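Local coordinates for protein putative fimbrium tip subunit Fim1F (Parabacteroides distasonis, PDB 3R4R) that is probably a component of the fimbrial tip of filamentous cell-surface appendages that mediate cell adhesion and biofilm formation, at residues V103-N108 and A139-K144. Sequence-based numbering, arbitrary orientation.
Sequences VANANN and ASLLVK
An antiparallel strand pair starts where A104, at the end of strand 96-104, meets K144, at the start of strand 144-152. They form a hydrogen-bonded pair. A104 N gives a nearly straight bond to K144 O (2.8 Å, 173° at the hydrogen). K144 N returns a longer one to A104 O at 3.2 Å. The same A104 O also takes a CA-H...O contact from V143 CA.

N105 then leaves the strand with positive phi (64°), and its side chain points toward 139-144. Its ND2 donates to L142 O at 2.7 Å. The acceptor lies close to the amide plane of N105, but the donor sits above the carbonyl plane of L142. K144 NZ reaches L142 O from the other face of that carbonyl plane, at 2.8 Å, so two side chains grip one backbone oxygen. Bends at chi2 and chi4 curl the lysine back to it. K144 NZ also hydrogen-bonds Q167 OE1 and E41 O. N105 OD1 accepts from Q45 N and N105 ND2 also donates to T43 O, which fixes the amide's rotation.

The L141 side chain runs across that of N105, with L141 CD1 3.8 Å from N105 CB. V143 CG1 meets V103 CG1 at 4.2 Å, and V143 CG2 meets A106 CB. This is the end of an antiparallel strand pair, where 96-104 and 144-152 meet and the connection between them enters through 139-143.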
loop_
_atom_site.group_PDB
_atom_site.type_symbol
_atom_site.label_atom_id
_atom_site.label_comp_id
_atom_site.label_asym_id
_atom_site.label_seq_id
_atom_site.Cartn_x
_atom_site.Cartn_y
_atom_site.Cartn_z
ATOM N N VAL A 103 -4.086 -0.159 -9.731
ATOM C CA VAL A 103 -3.334 -1.074 -8.864
ATOM C C VAL A 103 -1.875 -0.971 -9.312
ATOM O O VAL A 103 -1.558 -1.354 -10.439
ATOM C CB VAL A 103 -3.834 -2.538 -8.798
ATOM C CG1 VAL A 103 -2.984 -3.363 -7.814
ATOM C CG2 VAL A 103 -5.306 -2.605 -8.422
ATOM N N ALA A 104 -1.005 -0.392 -8.469
ATOM C CA ALA A 104 0.396 -0.190 -8.825
ATOM C C ALA A 104 1.301 -1.274 -8.233
ATOM O O ALA A 104 1.087 -1.699 -7.105
ATOM C CB ALA A 104 0.855 1.177 -8.348
ATOM N N ASN A 105 2.312 -1.701 -9.025
ATOM C CA ASN A 105 3.432 -2.627 -8.741
ATOM C C ASN A 105 2.988 -4.051 -8.419
ATOM O O ASN A 105 3.715 -4.763 -7.715
ATOM C CB ASN A 105 4.282 -2.115 -7.567
ATOM C CG ASN A 105 5.008 -0.830 -7.846
ATOM O OD1 ASN A 105 5.435 -0.538 -8.964
ATOM N ND2 ASN A 105 5.292 -0.115 -6.815
ATOM N N ALA A 106 1.887 -4.524 -9.049
ATOM C CA ALA A 106 1.347 -5.893 -8.851
ATOM C C ALA A 106 1.291 -6.685 -10.178
ATOM O O ALA A 106 0.964 -7.871 -10.164
ATOM C CB ALA A 106 -0.032 -5.814 -8.235
ATOM N N ASN A 107 1.661 -6.057 -11.308
ATOM C CA ASN A 107 1.684 -6.722 -12.616
ATOM C C ASN A 107 2.725 -7.836 -12.678
ATOM O O ASN A 107 3.656 -7.870 -11.884
ATOM C CB ASN A 107 1.987 -5.718 -13.782
ATOM C CG ASN A 107 1.006 -4.604 -14.042
ATOM O OD1 ASN A 107 -0.039 -4.487 -13.406
ATOM N ND2 ASN A 107 1.338 -3.744 -15.001
ATOM N N ASN A 108 2.538 -8.749 -13.635
ATOM C CA ASN A 108 3.463 -9.802 -14.009
ATOM C C ASN A 108 4.372 -9.209 -15.104
ATOM O O ASN A 108 4.228 -8.028 -15.427
ATOM C CB ASN A 108 2.691 -11.068 -14.455
ATOM C CG ASN A 108 1.769 -11.717 -13.457
ATOM O OD1 ASN A 108 0.680 -12.182 -13.820
ATOM N ND2 ASN A 108 2.166 -11.815 -12.204
ATOM N N ALA A 139 11.273 -2.051 -1.379
ATOM C CA ALA A 139 10.831 -0.662 -1.179
ATOM C C ALA A 139 10.345 -0.021 -2.488
ATOM O O ALA A 139 9.335 0.679 -2.479
ATOM C CB ALA A 139 11.972 0.165 -0.597
ATOM N N SER A 140 11.037 -0.303 -3.603
ATOM C CA SER A 140 10.739 0.232 -4.932
ATOM C C SER A 140 9.627 -0.586 -5.675
ATOM O O SER A 140 9.214 -0.192 -6.764
ATOM C CB SER A 140 12.017 0.252 -5.772
ATOM O OG SER A 140 12.647 -1.017 -5.770
ATOM N N LEU A 141 9.111 -1.674 -5.076
ATOM C CA LEU A 141 8.047 -2.462 -5.694
ATOM C C LEU A 141 6.949 -2.731 -4.634
ATOM O O LEU A 141 6.504 -3.853 -4.451
ATOM C CB LEU A 141 8.598 -3.760 -6.316
ATOM C CG LEU A 141 7.681 -4.505 -7.322
ATOM C CD1 LEU A 141 7.546 -3.736 -8.649
ATOM C CD2 LEU A 141 8.218 -5.894 -7.611
ATOM N N LEU A 142 6.529 -1.681 -3.928
ATOM C CA LEU A 142 5.442 -1.722 -2.940
ATOM C C LEU A 142 4.113 -1.420 -3.637
ATOM O O LEU A 142 4.039 -0.481 -4.430
ATOM C CB LEU A 142 5.682 -0.749 -1.773
ATOM C CG LEU A 142 6.856 -1.063 -0.827
ATOM C CD1 LEU A 142 7.153 0.129 0.095
ATOM C CD2 LEU A 142 6.674 -2.399 -0.090
ATOM N N VAL A 143 3.076 -2.211 -3.355
ATOM C CA VAL A 143 1.799 -2.082 -4.030
ATOM C C VAL A 143 1.040 -0.880 -3.448
ATOM O O VAL A 143 0.956 -0.707 -2.221
ATOM C CB VAL A 143 0.952 -3.400 -3.952
ATOM C CG1 VAL A 143 -0.445 -3.217 -4.534
ATOM C CG2 VAL A 143 1.669 -4.554 -4.655
ATOM N N LYS A 144 0.482 -0.060 -4.375
ATOM C CA LYS A 144 -0.357 1.110 -4.097
ATOM C C LYS A 144 -1.678 0.962 -4.846
ATOM O O LYS A 144 -1.706 0.349 -5.915
ATOM C CB LYS A 144 0.339 2.434 -4.462
ATOM C CG LYS A 144 1.686 2.700 -3.785
ATOM C CD LYS A 144 2.791 2.738 -4.838
ATOM C CE LYS A 144 4.166 3.094 -4.290
ATOM N NZ LYS A 144 4.740 2.035 -3.411
#